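Long-range contacts in enoyl-CoA hydratase (Mycobacterium smegmatis, PDB 3PE8), which probably catalyses the reversible hydration of 2-trans-enoyl-CoA thioesters to 3-hydroxyacyl-CoA, and binds zinc: residues 92-97 and 200-205; 29-34 and 60-65. All coordinates share one frame; numbering follows the deposited sequence.

Overall arrangement
Both contacts adjoin the mixed sheet of the crotonase fold, at the ends of the neighbouring parallel strands 56-61 and 95-99, but on opposite sides of the chain's centre, with their centres 25 Å apart. Contact 1 is buried: the approach to strand 95-99 meets the start of helix 199-234, and a second subunit packs against the same place. Contact 2 is only partly buried and joins the loop before helix 35-50 to the end of strand 56-61 and the loop that leaves it. Their chemistry differs accordingly. Contact 1 rests on a lysine methylene laid over a guanidinium face, a CA-H...O contact and apolar packing, whereas contact 2 depends on one asparagine amide bonding to backbone carbonyls.

Contact 1 of 2, residues 92-97 and 200-205; sequences TKPVIG and KAVRAL
Thr92, Lys93 and Pro94, the lead-in to strand 95-99, meet Val202 and Arg203 in the first turns of the long helix 199-234. Extended beyond CG, the Lys93 chain runs side by side with that of Arg203, both pointing the same way, and its CE sits over the centre of the guanidinium, 3.6 Å from Arg203 CZ. With both chains directed alike, Lys93 NZ comes within 4.3 Å of Arg203 NH2. Each charged end has its own partners: Lys93 NZ donates to the carbonyls of Ala48, Gln49 and Val54, around the end of helix 35-50, while Arg203 NH2 forms a salt bridge with Asp55. In the crotonase fold that these elements build, the contact thus links the central sheet, through strand 95-99, to the C-terminal helix. Thr92 crosses Arg203 at about a right angle. Its OG1, set between the backbone N and the carbonyl carbon (chi1 65°), lies alongside the start of the arginine chain, 3.8 Å from Arg203 CB. Thr92 O is buried without a hydrogen-bond partner; Arg203 CA points its hydrogen at it, with CA 3.5 Å from that O and an angle of 152° at the hydrogen. Next along from Lys93, Pro94 CG touches Val202 CG1 at 3.9 Å, the side chains crossing. Leu158 of the second subunit also packs on Pro94, and Trp231 of that subunit rests on Ala201 and Ala204.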
loop_
_atom_site.group_PDB
_atom_site.type_symbol
_atom_site.label_atom_id
_atom_site.label_comp_id
_atom_site.label_asym_id
_atom_site.label_seq_id
_atom_site.Cartn_x
_atom_site.Cartn_y
_atom_site.Cartn_z
ATOM N N THR A 92 -8.771 11.948 19.568
ATOM C CA THR A 92 -7.367 12.270 19.802
ATOM C C THR A 92 -7.003 12.122 21.261
ATOM O O THR A 92 -5.824 12.223 21.599
ATOM C CB THR A 92 -7.019 13.666 19.357
ATOM O OG1 THR A 92 -7.720 14.632 20.157
ATOM C CG2 THR A 92 -7.337 13.846 17.854
ATOM N N LYS A 93 -7.993 11.898 22.129
ATOM C CA LYS A 93 -7.737 11.640 23.558
ATOM C C LYS A 93 -7.562 10.127 23.778
ATOM O O LYS A 93 -8.332 9.335 23.260
ATOM C CB LYS A 93 -8.900 12.177 24.394
ATOM C CG LYS A 93 -9.078 13.695 24.258
ATOM C CD LYS A 93 -10.174 14.237 25.106
ATOM C CE LYS A 93 -10.390 15.702 24.823
ATOM N NZ LYS A 93 -11.587 16.209 25.548
ATOM N N PRO A 94 -6.587 9.728 24.594
ATOM C CA PRO A 94 -6.345 8.326 24.770
ATOM C C PRO A 94 -7.471 7.565 25.456
ATOM O O PRO A 94 -8.078 8.072 26.387
ATOM C CB PRO A 94 -5.121 8.283 25.681
ATOM C CG PRO A 94 -4.513 9.591 25.620
ATOM C CD PRO A 94 -5.548 10.557 25.220
ATOM N N VAL A 95 -7.707 6.339 24.994
ATOM C CA VAL A 95 -8.697 5.419 25.552
ATOM C C VAL A 95 -7.984 4.180 26.080
ATOM O O VAL A 95 -7.318 3.465 25.332
ATOM C CB VAL A 95 -9.752 4.976 24.518
ATOM C CG1 VAL A 95 -10.759 3.998 25.156
ATOM C CG2 VAL A 95 -10.518 6.202 23.985
ATOM N N ILE A 96 -8.098 3.963 27.378
ATOM C CA ILE A 96 -7.496 2.837 28.099
ATOM C C ILE A 96 -8.615 1.844 28.367
ATOM O O ILE A 96 -9.647 2.212 28.942
ATOM C CB ILE A 96 -6.914 3.253 29.458
ATOM C CG1 ILE A 96 -5.752 4.204 29.269
ATOM C CG2 ILE A 96 -6.461 1.961 30.269
ATOM C CD1 ILE A 96 -5.409 5.028 30.544
ATOM N N GLY A 97 -8.453 0.612 27.893
ATOM C CA GLY A 97 -9.405 -0.454 28.230
ATOM C C GLY A 97 -8.934 -1.180 29.456
ATOM O O GLY A 97 -7.795 -1.715 29.461
ATOM N N LYS A 200 -1.679 19.082 24.538
ATOM C CA LYS A 200 -1.624 19.414 23.099
ATOM C C LYS A 200 -0.745 18.381 22.368
ATOM O O LYS A 200 -1.105 17.852 21.300
ATOM C CB LYS A 200 -1.084 20.854 22.831
ATOM N N ALA A 201 0.426 18.093 22.946
ATOM C CA ALA A 201 1.349 17.134 22.351
ATOM C C ALA A 201 0.834 15.681 22.395
ATOM O O ALA A 201 0.961 14.917 21.414
ATOM C CB ALA A 201 2.717 17.237 23.040
ATOM N N VAL A 202 0.254 15.282 23.530
ATOM C CA VAL A 202 -0.384 13.946 23.673
ATOM C C VAL A 202 -1.386 13.739 22.509
ATOM O O VAL A 202 -1.382 12.719 21.803
ATOM C CB VAL A 202 -1.052 13.794 25.051
ATOM C CG1 VAL A 202 -2.110 12.653 25.082
ATOM C CG2 VAL A 202 0.015 13.644 26.167
ATOM N N ARG A 203 -2.256 14.727 22.311
ATOM C CA ARG A 203 -3.292 14.617 21.298
ATOM C C ARG A 203 -2.722 14.641 19.891
ATOM O O ARG A 203 -3.186 13.893 19.038
ATOM C CB ARG A 203 -4.354 15.702 21.491
ATOM C CG ARG A 203 -5.123 15.513 22.804
ATOM C CD ARG A 203 -6.086 16.681 23.080
ATOM N NE ARG A 203 -6.469 16.704 24.508
ATOM C CZ ARG A 203 -7.287 17.601 25.047
ATOM N NH1 ARG A 203 -7.805 18.563 24.290
ATOM N NH2 ARG A 203 -7.583 17.556 26.344
ATOM N N ALA A 204 -1.737 15.497 19.637
ATOM C CA ALA A 204 -1.103 15.550 18.322
ATOM C C ALA A 204 -0.386 14.223 18.002
ATOM O O ALA A 204 -0.503 13.676 16.892
ATOM C CB ALA A 204 -0.137 16.767 18.234
ATOM N N LEU A 205 0.307 13.672 18.986
ATOM C CA LEU A 205 1.026 12.427 18.770
ATOM C C LEU A 205 0.040 11.274 18.599
ATOM O O LEU A 205 0.193 10.453 17.690
ATOM C CB LEU A 205 2.041 12.149 19.870
ATOM C CG LEU A 205 2.892 10.902 19.619
ATOM C CD1 LEU A 205 3.488 10.719 18.188
ATOM C CD2 LEU A 205 4.005 10.836 20.665
#

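Contact 2 of 2, residues 29-34 and 60-65; sequences SRNALS and TGADPV
Gly61, at the end of strand 56-61, is the first residue to meet Asn31: having no side chain, it lets Asn31 ND2 approach its CA to 3.7 Å. Ala62 follows with the stronger bond. Asn31 ND2 donates to Ala62 O over 3.0 Å at an N-H...O angle of 147°, arriving in the carbonyl plane on a lone pair, although that oxygen is tilted 17° out of the asparagine's amide plane. Ala62 CB lies near the other end of the amide, 4.1 Å from Asn31 OD1. The chain then turns through the cis peptide before Pro64 to Val65, whose O lies 2.9 Å from Asn31 ND2, a weak bond bent to 116°. Val65 CG1, anti to the backbone N, reaches Arg30 O at 3.6 Å and lies near Arg30 CB. Beyond the segment, Phe66 O also accepts from Asn31 ND2, and Arg26 N donates to Asn31 OD1. Two N-H bonds thus face three carbonyls, consistent with a shared hydrogen. In crotonase-fold enzymes the loop after this strand supplies one of the oxyanion-hole N-H groups. With partners at both ends, the Asn31 amide is fixed in its flip, and its NH2 group ties the carbonyls of Ala62, Val65 (weakly) and Phe66 to the 29-34 loop.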
loop_
_atom_site.group_PDB
_atom_site.type_symbol
_atom_site.label_atom_id
_atom_site.label_comp_id
_atom_site.label_asym_id
_atom_site.label_seq_id
_atom_site.Cartn_x
_atom_site.Cartn_y
_atom_site.Cartn_z
ATOM N N SER A 29 -26.919 -9.109 31.554
ATOM C CA SER A 29 -26.809 -9.596 30.181
ATOM C C SER A 29 -25.338 -9.656 29.726
ATOM O O SER A 29 -25.017 -9.576 28.525
ATOM C CB SER A 29 -27.596 -8.680 29.238
ATOM O OG SER A 29 -28.977 -8.744 29.562
ATOM N N ARG A 30 -24.428 -9.803 30.692
ATOM C CA ARG A 30 -22.979 -9.911 30.402
ATOM C C ARG A 30 -22.447 -8.708 29.619
ATOM O O ARG A 30 -21.502 -8.838 28.826
ATOM C CB ARG A 30 -22.670 -11.220 29.672
ATOM C CG ARG A 30 -23.000 -12.421 30.469
ATOM C CD ARG A 30 -22.741 -13.686 29.651
ATOM N NE ARG A 30 -22.854 -14.856 30.492
ATOM C CZ ARG A 30 -23.945 -15.598 30.633
ATOM N NH1 ARG A 30 -25.061 -15.322 29.953
ATOM N NH2 ARG A 30 -23.908 -16.640 31.466
ATOM N N ASN A 31 -23.016 -7.543 29.897
ATOM C CA ASN A 31 -22.676 -6.300 29.244
ATOM C C ASN A 31 -22.790 -6.392 27.734
ATOM O O ASN A 31 -22.064 -5.709 27.011
ATOM C CB ASN A 31 -21.267 -5.845 29.679
ATOM C CG ASN A 31 -21.211 -5.491 31.150
ATOM O OD1 ASN A 31 -22.232 -5.080 31.734
ATOM N ND2 ASN A 31 -20.043 -5.690 31.769
ATOM N N ALA A 32 -23.716 -7.215 27.260
ATOM C CA ALA A 32 -23.958 -7.355 25.824
ATOM C C ALA A 32 -24.346 -5.995 25.233
ATOM O O ALA A 32 -25.046 -5.171 25.871
ATOM C CB ALA A 32 -25.032 -8.425 25.555
ATOM N N LEU A 33 -23.877 -5.759 24.011
ATOM C CA LEU A 33 -24.065 -4.481 23.332
ATOM C C LEU A 33 -25.404 -4.462 22.593
ATOM O O LEU A 33 -25.511 -4.799 21.394
ATOM C CB LEU A 33 -22.915 -4.229 22.370
ATOM C CG LEU A 33 -21.549 -4.227 23.039
ATOM C CD1 LEU A 33 -20.471 -4.121 21.987
ATOM C CD2 LEU A 33 -21.375 -3.152 24.121
ATOM N N SER A 34 -26.433 -4.123 23.350
ATOM C CA SER A 34 -27.749 -3.845 22.811
ATOM C C SER A 34 -27.653 -2.596 21.966
ATOM O O SER A 34 -26.685 -1.838 22.046
ATOM C CB SER A 34 -28.755 -3.627 23.942
ATOM O OG SER A 34 -28.383 -2.532 24.771
ATOM N N THR A 60 -14.447 0.251 30.876
ATOM C CA THR A 60 -14.421 -0.991 31.643
ATOM C C THR A 60 -15.821 -1.542 31.670
ATOM O O THR A 60 -16.752 -0.893 31.174
ATOM C CB THR A 60 -13.793 -0.770 33.040
ATOM O OG1 THR A 60 -13.423 -2.033 33.616
ATOM C CG2 THR A 60 -14.712 -0.010 34.013
ATOM N N GLY A 61 -15.975 -2.718 32.252
ATOM C CA GLY A 61 -17.306 -3.319 32.413
ATOM C C GLY A 61 -17.684 -3.540 33.859
ATOM O O GLY A 61 -16.823 -3.812 34.707
ATOM N N ALA A 62 -18.981 -3.487 34.140
ATOM C CA ALA A 62 -19.495 -3.959 35.414
ATOM C C ALA A 62 -19.121 -5.426 35.580
ATOM O O ALA A 62 -19.223 -6.187 34.633
ATOM C CB ALA A 62 -21.017 -3.769 35.473
ATOM N N ASP A 63 -18.657 -5.834 36.753
ATOM C CA ASP A 63 -18.225 -7.219 36.936
ATOM C C ASP A 63 -19.380 -8.227 36.756
ATOM O O ASP A 63 -20.555 -7.885 36.968
ATOM C CB ASP A 63 -17.603 -7.426 38.324
ATOM C CG ASP A 63 -16.102 -7.091 38.383
ATOM O OD1 ASP A 63 -15.417 -7.060 37.361
ATOM O OD2 ASP A 63 -15.600 -6.940 39.537
ATOM N N PRO A 64 -19.046 -9.481 36.406
ATOM C CA PRO A 64 -17.698 -10.039 36.265
ATOM C C PRO A 64 -17.220 -10.206 34.835
ATOM O O PRO A 64 -16.139 -10.774 34.635
ATOM C CB PRO A 64 -17.866 -11.404 36.903
ATOM C CG PRO A 64 -19.261 -11.819 36.389
ATOM C CD PRO A 64 -20.074 -10.544 36.425
ATOM N N VAL A 65 -17.996 -9.732 33.860
ATOM C CA VAL A 65 -17.679 -9.884 32.440
ATOM C C VAL A 65 -17.325 -8.496 31.904
ATOM O O VAL A 65 -17.916 -7.514 32.325
ATOM C CB VAL A 65 -18.863 -10.514 31.696
ATOM C CG1 VAL A 65 -18.648 -10.470 30.173
ATOM C CG2 VAL A 65 -19.107 -11.961 32.179
#